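PDB 3NTN: UspA1 from Moraxella catarrhalis, which probably serves as a trimeric autotransporter adhesin of the outer membrane, linked to binding of fibronectin and the receptor CEACAM1. Local coordinates for residues G58-A63 with G72-I77; N2-E7 with N17-R22; V165-G170 with T177-G182. All blocks are in the same frame, centred on the assembly; numbering follows the deposited sequence.

Contact 1: residues G58-A63 with G72-I77; sequences GIDNKA and GNKNTI
With chi1 at -60° in both residues, Asn61 and Asn75 set CG opposite the carbonyl carbon and next to the backbone N, and the two side chains run alongside each other with amide planes 10° apart. Asn61 thereby reaches across with both ends of its amide. Its OD1 accepts the backbone N of Asn75 at 2.9 Å and, from the other face of the carboxamide, ND2 of Asn75 at 3.2 Å. Its ND2 gives a nearly straight bond of 2.7 Å to O of Gly72; the oxygen lies in the plane of the Asn61 amide, whereas the nitrogen stands well above the Gly72 carbonyl plane. That carbonyl also takes the N-H of Ile59 from the opposite face, so two donors grip one buried oxygen.

The asparagines come just past the corner, between the pairing of Ile59 with Asn73 and that of Lys62 with Thr76. Before them, Lys74 N bonds to Ile59 O; after them, Lys62 N meets Asn75 O at 2.8 Å and Ile77 N meets Lys62 O at 2.7 Å. On the face of Lys62 and Thr76, CG2 of Thr76 lies 3.9 Å from CD of Lys62; nearby, OD2 of Asp60 forms a long salt bridge with NZ of Lys74. Within the corner, ND2 of Asn73 hydrogen-bonds to OD1 of Asn67 of the second subunit.

The pattern repeats along the chain: ND2 of Asn61 also bonds to OD1 of Asn47, while ND2 of Asn75 bonds to Gly86 O and its OD1 accepts ND2 of Asn89. Such an asparagine ladder fits the parallel beta-roll of YadA-like heads. Bonding at both ends fixes the rotation of the Asn61 amide, and its polar groups appear to take the place of the backbone pairing missing between Asp60 and Lys74, leaving the buried turn hydrogen-bonded from coil to coil.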
loop_
_atom_site.group_PDB
_atom_site.type_symbol
_atom_site.label_atom_id
_atom_site.label_comp_id
_atom_site.label_asym_id
_atom_site.label_seq_id
_atom_site.Cartn_x
_atom_site.Cartn_y
_atom_site.Cartn_z
ATOM N N GLY B 58 8.996 19.666 -12.556
ATOM C CA GLY B 58 9.637 18.640 -13.353
ATOM C C GLY B 58 9.389 18.947 -14.820
ATOM O O GLY B 58 9.391 20.112 -15.230
ATOM N N ILE B 59 9.146 17.905 -15.628
ATOM C CA ILE B 59 8.978 18.122 -17.018
ATOM C C ILE B 59 7.582 17.690 -17.475
ATOM O O ILE B 59 7.143 16.535 -17.242
ATOM C CB ILE B 59 10.049 17.384 -17.824
ATOM C CG1 ILE B 59 11.423 17.958 -17.541
ATOM C CG2 ILE B 59 9.730 17.431 -19.339
ATOM C CD1 ILE B 59 12.558 17.098 -18.129
ATOM N N ASP B 60 6.875 18.623 -18.117
ATOM C CA ASP B 60 5.648 18.298 -18.853
ATOM C C ASP B 60 4.460 17.816 -17.978
ATOM O O ASP B 60 3.691 16.948 -18.386
ATOM C CB ASP B 60 5.941 17.306 -20.044
ATOM C CG ASP B 60 4.948 17.473 -21.189
ATOM O OD1 ASP B 60 4.092 18.386 -21.138
ATOM O OD2 ASP B 60 4.970 16.682 -22.131
ATOM N N ASN B 61 4.295 18.417 -16.806
ATOM C CA ASN B 61 3.205 18.070 -15.885
ATOM C C ASN B 61 2.041 18.991 -16.093
ATOM O O ASN B 61 2.248 20.131 -16.542
ATOM C CB ASN B 61 3.686 18.159 -14.447
ATOM C CG ASN B 61 4.840 17.223 -14.188
ATOM O OD1 ASN B 61 4.648 16.015 -14.193
ATOM N ND2 ASN B 61 6.067 17.762 -14.036
ATOM N N LYS B 62 0.833 18.507 -15.798
ATOM C CA LYS B 62 -0.339 19.337 -15.803
ATOM C C LYS B 62 -1.007 19.174 -14.462
ATOM O O LYS B 62 -1.547 18.124 -14.153
ATOM C CB LYS B 62 -1.317 18.899 -16.896
ATOM C CG LYS B 62 -0.818 19.151 -18.323
ATOM C CD LYS B 62 -1.940 18.799 -19.364
ATOM C CE LYS B 62 -1.553 19.194 -20.775
ATOM N NZ LYS B 62 -0.152 18.740 -21.059
ATOM N N ALA B 63 -0.989 20.236 -13.667
ATOM C CA ALA B 63 -1.576 20.189 -12.361
ATOM C C ALA B 63 -2.819 21.029 -12.544
ATOM O O ALA B 63 -2.895 22.166 -12.022
ATOM C CB ALA B 63 -0.636 20.802 -11.405
ATOM N N GLY B 72 7.083 15.356 -11.189
ATOM C CA GLY B 72 7.987 14.430 -11.869
ATOM C C GLY B 72 7.949 14.687 -13.359
ATOM O O GLY B 72 7.989 15.835 -13.789
ATOM N N ASN B 73 7.815 13.629 -14.154
ATOM C CA ASN B 73 7.719 13.752 -15.593
ATOM C C ASN B 73 6.370 13.268 -16.169
ATOM O O ASN B 73 6.007 12.091 -16.039
ATOM C CB ASN B 73 8.841 12.980 -16.241
ATOM C CG ASN B 73 9.022 13.347 -17.756
ATOM O OD1 ASN B 73 8.061 13.381 -18.526
ATOM N ND2 ASN B 73 10.250 13.647 -18.149
ATOM N N LYS B 74 5.647 14.154 -16.858
ATOM C CA LYS B 74 4.438 13.725 -17.558
ATOM C C LYS B 74 3.357 13.178 -16.596
ATOM O O LYS B 74 2.746 12.167 -16.874
ATOM C CB LYS B 74 4.732 12.662 -18.641
ATOM C CG LYS B 74 4.714 13.134 -20.105
ATOM C CD LYS B 74 5.737 12.298 -20.946
ATOM C CE LYS B 74 6.302 13.057 -22.165
ATOM N NZ LYS B 74 7.535 13.917 -21.872
ATOM N N ASN B 75 3.140 13.870 -15.486
ATOM C CA ASN B 75 1.952 13.655 -14.666
ATOM C C ASN B 75 0.847 14.634 -15.075
ATOM O O ASN B 75 1.035 15.843 -14.951
ATOM C CB ASN B 75 2.295 13.790 -13.219
ATOM C CG ASN B 75 3.352 12.793 -12.795
ATOM O OD1 ASN B 75 3.045 11.615 -12.603
ATOM N ND2 ASN B 75 4.609 13.246 -12.670
ATOM N N THR B 76 -0.258 14.119 -15.609
ATOM C CA THR B 76 -1.416 14.928 -15.991
ATOM C C THR B 76 -2.549 14.709 -14.967
ATOM O O THR B 76 -3.060 13.589 -14.848
ATOM C CB THR B 76 -1.945 14.523 -17.362
ATOM O OG1 THR B 76 -0.884 14.549 -18.358
ATOM C CG2 THR B 76 -3.131 15.440 -17.779
ATOM N N ILE B 77 -2.953 15.776 -14.270
ATOM C CA ILE B 77 -4.086 15.696 -13.363
ATOM C C ILE B 77 -5.188 16.643 -13.777
ATOM O O ILE B 77 -4.979 17.830 -13.806
ATOM C CB ILE B 77 -3.707 16.048 -11.950
ATOM C CG1 ILE B 77 -2.706 15.026 -11.433
ATOM C CG2 ILE B 77 -4.903 15.943 -11.088
ATOM C CD1 ILE B 77 -1.970 15.549 -10.337
#

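Contact 2: residues N2-E7 with N17-R22; sequences NEATIE and NQAKGR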
loop_
_atom_site.group_PDB
_atom_site.type_symbol
_atom_site.label_atom_id
_atom_site.label_comp_id
_atom_site.label_asym_id
_atom_site.label_seq_id
_atom_site.Cartn_x
_atom_site.Cartn_y
_atom_site.Cartn_z
ATOM N N ASN B 2 8.921 36.665 -19.816
ATOM C CA ASN B 2 8.127 36.309 -18.649
ATOM C C ASN B 2 6.906 37.208 -18.432
ATOM O O ASN B 2 6.849 38.331 -18.956
ATOM C CB ASN B 2 9.042 36.223 -17.426
ATOM C CG ASN B 2 10.109 35.132 -17.584
ATOM O OD1 ASN B 2 9.807 34.004 -17.978
ATOM N ND2 ASN B 2 11.357 35.469 -17.276
ATOM N N GLU B 3 5.925 36.705 -17.684
ATOM C CA GLU B 3 4.637 37.374 -17.596
ATOM C C GLU B 3 4.009 37.264 -16.207
ATOM O O GLU B 3 3.475 36.214 -15.835
ATOM C CB GLU B 3 3.693 36.846 -18.684
ATOM C CG GLU B 3 2.441 37.691 -18.911
ATOM C CD GLU B 3 1.667 37.274 -20.148
ATOM O OE1 GLU B 3 2.287 37.131 -21.223
ATOM O OE2 GLU B 3 0.435 37.096 -20.046
ATOM N N ALA B 4 4.072 38.366 -15.454
ATOM C CA ALA B 4 3.484 38.434 -14.116
ATOM C C ALA B 4 2.750 39.771 -13.816
ATOM O O ALA B 4 3.255 40.620 -13.065
ATOM C CB ALA B 4 4.554 38.136 -13.059
ATOM N N THR B 5 1.549 39.926 -14.381
ATOM C CA THR B 5 0.756 41.164 -14.220
ATOM C C THR B 5 -0.191 41.153 -13.012
ATOM O O THR B 5 -0.283 42.140 -12.290
ATOM C CB THR B 5 -0.073 41.532 -15.508
ATOM O OG1 THR B 5 -0.766 40.370 -15.997
ATOM C CG2 THR B 5 0.821 42.130 -16.617
ATOM N N ILE B 6 -0.873 40.025 -12.798
ATOM C CA ILE B 6 -1.962 39.893 -11.802
ATOM C C ILE B 6 -1.511 40.122 -10.360
ATOM O O ILE B 6 -0.317 40.091 -10.057
ATOM C CB ILE B 6 -2.647 38.500 -11.878
ATOM C CG1 ILE B 6 -2.262 37.777 -13.173
ATOM C CG2 ILE B 6 -4.165 38.619 -11.665
ATOM C CD1 ILE B 6 -2.803 38.383 -14.494
ATOM N N GLU B 7 -2.480 40.351 -9.476
ATOM C CA GLU B 7 -2.212 40.498 -8.057
ATOM C C GLU B 7 -1.299 39.383 -7.585
ATOM O O GLU B 7 -1.571 38.188 -7.801
ATOM C CB GLU B 7 -3.504 40.435 -7.258
ATOM C CG GLU B 7 -3.540 41.343 -6.038
ATOM C CD GLU B 7 -4.900 41.337 -5.365
ATOM O OE1 GLU B 7 -5.500 42.438 -5.200
ATOM O OE2 GLU B 7 -5.369 40.223 -5.022
ATOM N N ASN B 17 8.023 31.947 -19.191
ATOM C CA ASN B 17 7.247 31.572 -18.016
ATOM C C ASN B 17 6.112 32.544 -17.795
ATOM O O ASN B 17 6.247 33.704 -18.070
ATOM C CB ASN B 17 8.137 31.503 -16.770
ATOM C CG ASN B 17 9.119 30.370 -16.842
ATOM O OD1 ASN B 17 8.788 29.272 -17.291
ATOM N ND2 ASN B 17 10.342 30.626 -16.413
ATOM N N GLN B 18 4.979 32.070 -17.304
ATOM C CA GLN B 18 3.834 32.935 -17.165
ATOM C C GLN B 18 3.185 32.646 -15.834
ATOM O O GLN B 18 2.885 31.514 -15.543
ATOM C CB GLN B 18 2.834 32.698 -18.319
ATOM C CG GLN B 18 3.196 33.400 -19.648
ATOM C CD GLN B 18 2.469 32.794 -20.871
ATOM O OE1 GLN B 18 1.737 33.488 -21.602
ATOM N NE2 GLN B 18 2.678 31.488 -21.093
ATOM N N ALA B 19 2.969 33.663 -15.011
ATOM C CA ALA B 19 2.228 33.483 -13.770
ATOM C C ALA B 19 0.944 34.296 -13.935
ATOM O O ALA B 19 0.825 35.397 -13.428
ATOM C CB ALA B 19 3.035 33.948 -12.609
ATOM N N LYS B 20 -0.001 33.761 -14.695
ATOM C CA LYS B 20 -1.244 34.484 -15.027
ATOM C C LYS B 20 -2.293 34.446 -13.904
ATOM O O LYS B 20 -3.195 35.266 -13.894
ATOM C CB LYS B 20 -1.860 33.939 -16.318
ATOM C CG LYS B 20 -0.941 34.037 -17.531
ATOM C CD LYS B 20 -1.404 33.143 -18.670
ATOM C CE LYS B 20 -1.294 33.867 -20.013
ATOM N NZ LYS B 20 -1.739 33.020 -21.165
ATOM N N GLY B 21 -2.203 33.479 -12.991
ATOM C CA GLY B 21 -3.223 33.340 -11.932
ATOM C C GLY B 21 -2.931 34.314 -10.816
ATOM O O GLY B 21 -1.753 34.589 -10.532
ATOM N N ARG B 22 -3.981 34.878 -10.205
ATOM C CA ARG B 22 -3.824 35.622 -8.946
ATOM C C ARG B 22 -3.037 34.808 -7.905
ATOM O O ARG B 22 -3.333 33.633 -7.713
ATOM C CB ARG B 22 -5.204 35.969 -8.390
ATOM C CG ARG B 22 -5.199 37.100 -7.377
ATOM C CD ARG B 22 -6.587 37.780 -7.190
ATOM N NE ARG B 22 -7.731 36.847 -7.084
ATOM C CZ ARG B 22 -8.001 36.090 -6.026
ATOM N NH1 ARG B 22 -7.215 36.134 -4.947
ATOM N NH2 ARG B 22 -9.055 35.279 -6.048
#
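Asn2 and Asn17 lie side by side and point the same way, their amide planes only 6° apart. OD1 of Asn2 accepts the backbone N of Asn17 at 3.0 Å, with the donor in the carbonyl plane; chi1 of -62° swings the Asn2 amide next to its own backbone N and brings that oxygen to the backbone of segment 17-22. ND2 of Asn2 bonds to Gly14 O; the whole Asn17 amide is engaged elsewhere, ND2 with Gly13 O and Gly29 O and OD1 with Asn32 N.

Glu3 and Gln18 are also parallel neighbours, touching through CB of Glu3 and CG of Gln18 at 3.6 Å, but their flat ends are turned 77° against each other. Beneath them the backbones form a single bridge, in which Ala19 N donates to Glu3 O at 2.7 Å and Glu3 N makes a weak bond to Asn17 O. At the N-terminal end of the modelled head this is consistent with a first, weakly paired step of the parallel beta-roll.

Farther on, the Glu3 side chain passes across that of Lys20, OE2 of Glu3 lying 3.7 Å from CE of Lys20. Glu7 and Arg22 again run together, CB of Glu7 packing 3.7 Å from CG of Arg22, while the carboxylate and guanidinium planes stand 81° apart and their charged atoms stay beyond salt-bridge distance.

Contact 3: residues V165-G170 with T177-G182; sequences VHVGAG and TDAVNG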
loop_
_atom_site.group_PDB
_atom_site.type_symbol
_atom_site.label_atom_id
_atom_site.label_comp_id
_atom_site.label_asym_id
_atom_site.label_seq_id
_atom_site.Cartn_x
_atom_site.Cartn_y
_atom_site.Cartn_z
ATOM N N VAL B 165 4.990 -7.526 1.051
ATOM C CA VAL B 165 5.898 -8.235 1.970
ATOM C C VAL B 165 6.055 -7.552 3.338
ATOM O O VAL B 165 5.729 -6.353 3.491
ATOM C CB VAL B 165 7.309 -8.461 1.357
ATOM C CG1 VAL B 165 7.232 -9.293 0.009
ATOM C CG2 VAL B 165 8.071 -7.143 1.209
ATOM N N HIS B 166 6.510 -8.302 4.332
ATOM C CA HIS B 166 6.571 -7.793 5.714
ATOM C C HIS B 166 5.225 -7.311 6.266
ATOM O O HIS B 166 5.127 -6.278 6.950
ATOM C CB HIS B 166 7.621 -6.710 5.818
ATOM C CG HIS B 166 8.975 -7.172 5.401
ATOM N ND1 HIS B 166 9.601 -8.253 5.990
ATOM C CD2 HIS B 166 9.831 -6.700 4.472
ATOM C CE1 HIS B 166 10.784 -8.430 5.428
ATOM N NE2 HIS B 166 10.941 -7.511 4.495
ATOM N N VAL B 167 4.191 -8.084 5.978
ATOM C CA VAL B 167 2.834 -7.870 6.466
ATOM C C VAL B 167 2.634 -8.541 7.817
ATOM O O VAL B 167 2.857 -9.747 7.984
ATOM C CB VAL B 167 1.804 -8.454 5.439
ATOM C CG1 VAL B 167 0.361 -8.257 5.921
ATOM C CG2 VAL B 167 2.079 -7.867 3.988
ATOM N N GLY B 168 2.216 -7.745 8.795
ATOM C CA GLY B 168 1.866 -8.247 10.134
ATOM C C GLY B 168 0.676 -9.201 10.136
ATOM O O GLY B 168 -0.251 -9.088 9.300
ATOM N N ALA B 169 0.700 -10.161 11.074
ATOM C CA ALA B 169 -0.399 -11.135 11.187
ATOM C C ALA B 169 -1.701 -10.380 11.408
ATOM O O ALA B 169 -1.774 -9.502 12.217
ATOM C CB ALA B 169 -0.130 -12.053 12.324
ATOM N N GLY B 170 -2.731 -10.693 10.633
ATOM C CA GLY B 170 -4.001 -9.970 10.777
ATOM C C GLY B 170 -4.889 -10.665 11.756
ATOM O O GLY B 170 -4.796 -11.884 11.939
ATOM N N THR B 177 -11.080 -6.982 8.986
ATOM C CA THR B 177 -10.719 -6.394 7.711
ATOM C C THR B 177 -9.206 -6.237 7.644
ATOM O O THR B 177 -8.690 -5.381 6.929
ATOM C CB THR B 177 -11.467 -5.069 7.561
ATOM O OG1 THR B 177 -11.193 -4.247 8.717
ATOM C CG2 THR B 177 -12.992 -5.353 7.537
ATOM N N ASP B 178 -8.480 -7.067 8.381
ATOM C CA ASP B 178 -7.013 -6.974 8.366
ATOM C C ASP B 178 -6.548 -7.876 7.239
ATOM O O ASP B 178 -7.174 -8.882 6.985
ATOM C CB ASP B 178 -6.353 -7.488 9.660
ATOM C CG ASP B 178 -6.629 -6.617 10.905
ATOM O OD1 ASP B 178 -6.159 -7.095 11.965
ATOM O OD2 ASP B 178 -7.294 -5.512 10.886
ATOM N N ALA B 179 -5.468 -7.519 6.558
ATOM C CA ALA B 179 -4.855 -8.458 5.637
ATOM C C ALA B 179 -4.326 -9.672 6.388
ATOM O O ALA B 179 -3.901 -9.592 7.559
ATOM C CB ALA B 179 -3.765 -7.834 4.873
ATOM N N VAL B 180 -4.352 -10.805 5.663
ATOM C CA VAL B 180 -3.838 -12.117 6.115
ATOM C C VAL B 180 -2.438 -12.363 5.487
ATOM O O VAL B 180 -2.219 -12.019 4.334
ATOM C CB VAL B 180 -4.891 -13.198 5.726
ATOM C CG1 VAL B 180 -4.309 -14.575 5.643
ATOM C CG2 VAL B 180 -6.116 -13.126 6.696
ATOM N N ASN B 181 -1.493 -12.937 6.234
ATOM C CA ASN B 181 -0.188 -13.270 5.644
ATOM C C ASN B 181 -0.010 -14.765 5.491
ATOM O O ASN B 181 -0.847 -15.523 5.966
ATOM C CB ASN B 181 0.974 -12.581 6.360
ATOM C CG ASN B 181 1.256 -13.129 7.746
ATOM O OD1 ASN B 181 0.903 -14.240 8.076
ATOM N ND2 ASN B 181 1.988 -12.365 8.524
ATOM N N GLY B 182 1.030 -15.184 4.764
ATOM C CA GLY B 182 1.161 -16.608 4.378
ATOM C C GLY B 182 1.237 -17.620 5.515
ATOM O O GLY B 182 0.859 -18.767 5.353
HETATM O O HOH W 1 -2.372 -7.557 8.269
#
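Asn181 lies over the backbone of Val167, its ND2 donating to Val167 O at 2.8 Å along a nearly straight N-H...O line of 169°. The acceptor is in the plane of the Asn181 amide, although the donor is tilted 26° from the carbonyl plane. A chi1 of 71° wedges CG between the backbone N and the carbonyl carbon, which turns the amide toward the 165-170 segment. The same ND2 bonds to Ala143 O of the third subunit, and OD1 to Ser183 OG, so both ends of this buried amide are engaged.

Beside it, CG1 of Val167 meets CB of Ala179 at 4.3 Å. A water joins the two backbones, donating to Gly168 O at 2.8 Å and to Ala179 O at 2.6 Å. At the far end, CA of Gly170 sits 3.2 Å from Ala179 O in a CH...O contact, and CB of Asp178 packs against the same CA; the carboxylate OD1 of Asp178 is held by Glu171 N.

Asn181 is also the N-cap of helix 182-217. The two crossing segments, buried among the three subunits, are consistent with the neck of a trimeric autotransporter adhesin, where the chain passes from the beta-roll head into the coiled-coil stalk.

How the contacts relate
From the N terminus the contacts follow one another in series, without nesting or crossing. Contact 2 closes the first modelled coil of the beta-roll, which contains strand 10-11. Contact 1 closes a later coil around strand 69-71, its centre about 20 Å from that of contact 2 and on the same side of the chain's centre; each joins one coil to the next. Contact 3 lies beyond the head, on the opposite side of the chain's centre and about 35 Å from contact 1 between centres. It closes the short loop 171-176 within the linker between strand 164-165 and helix 182-217, joining the two ends of that linker just before the stalk helix. Contacts 1 and 3 both touch the second subunit.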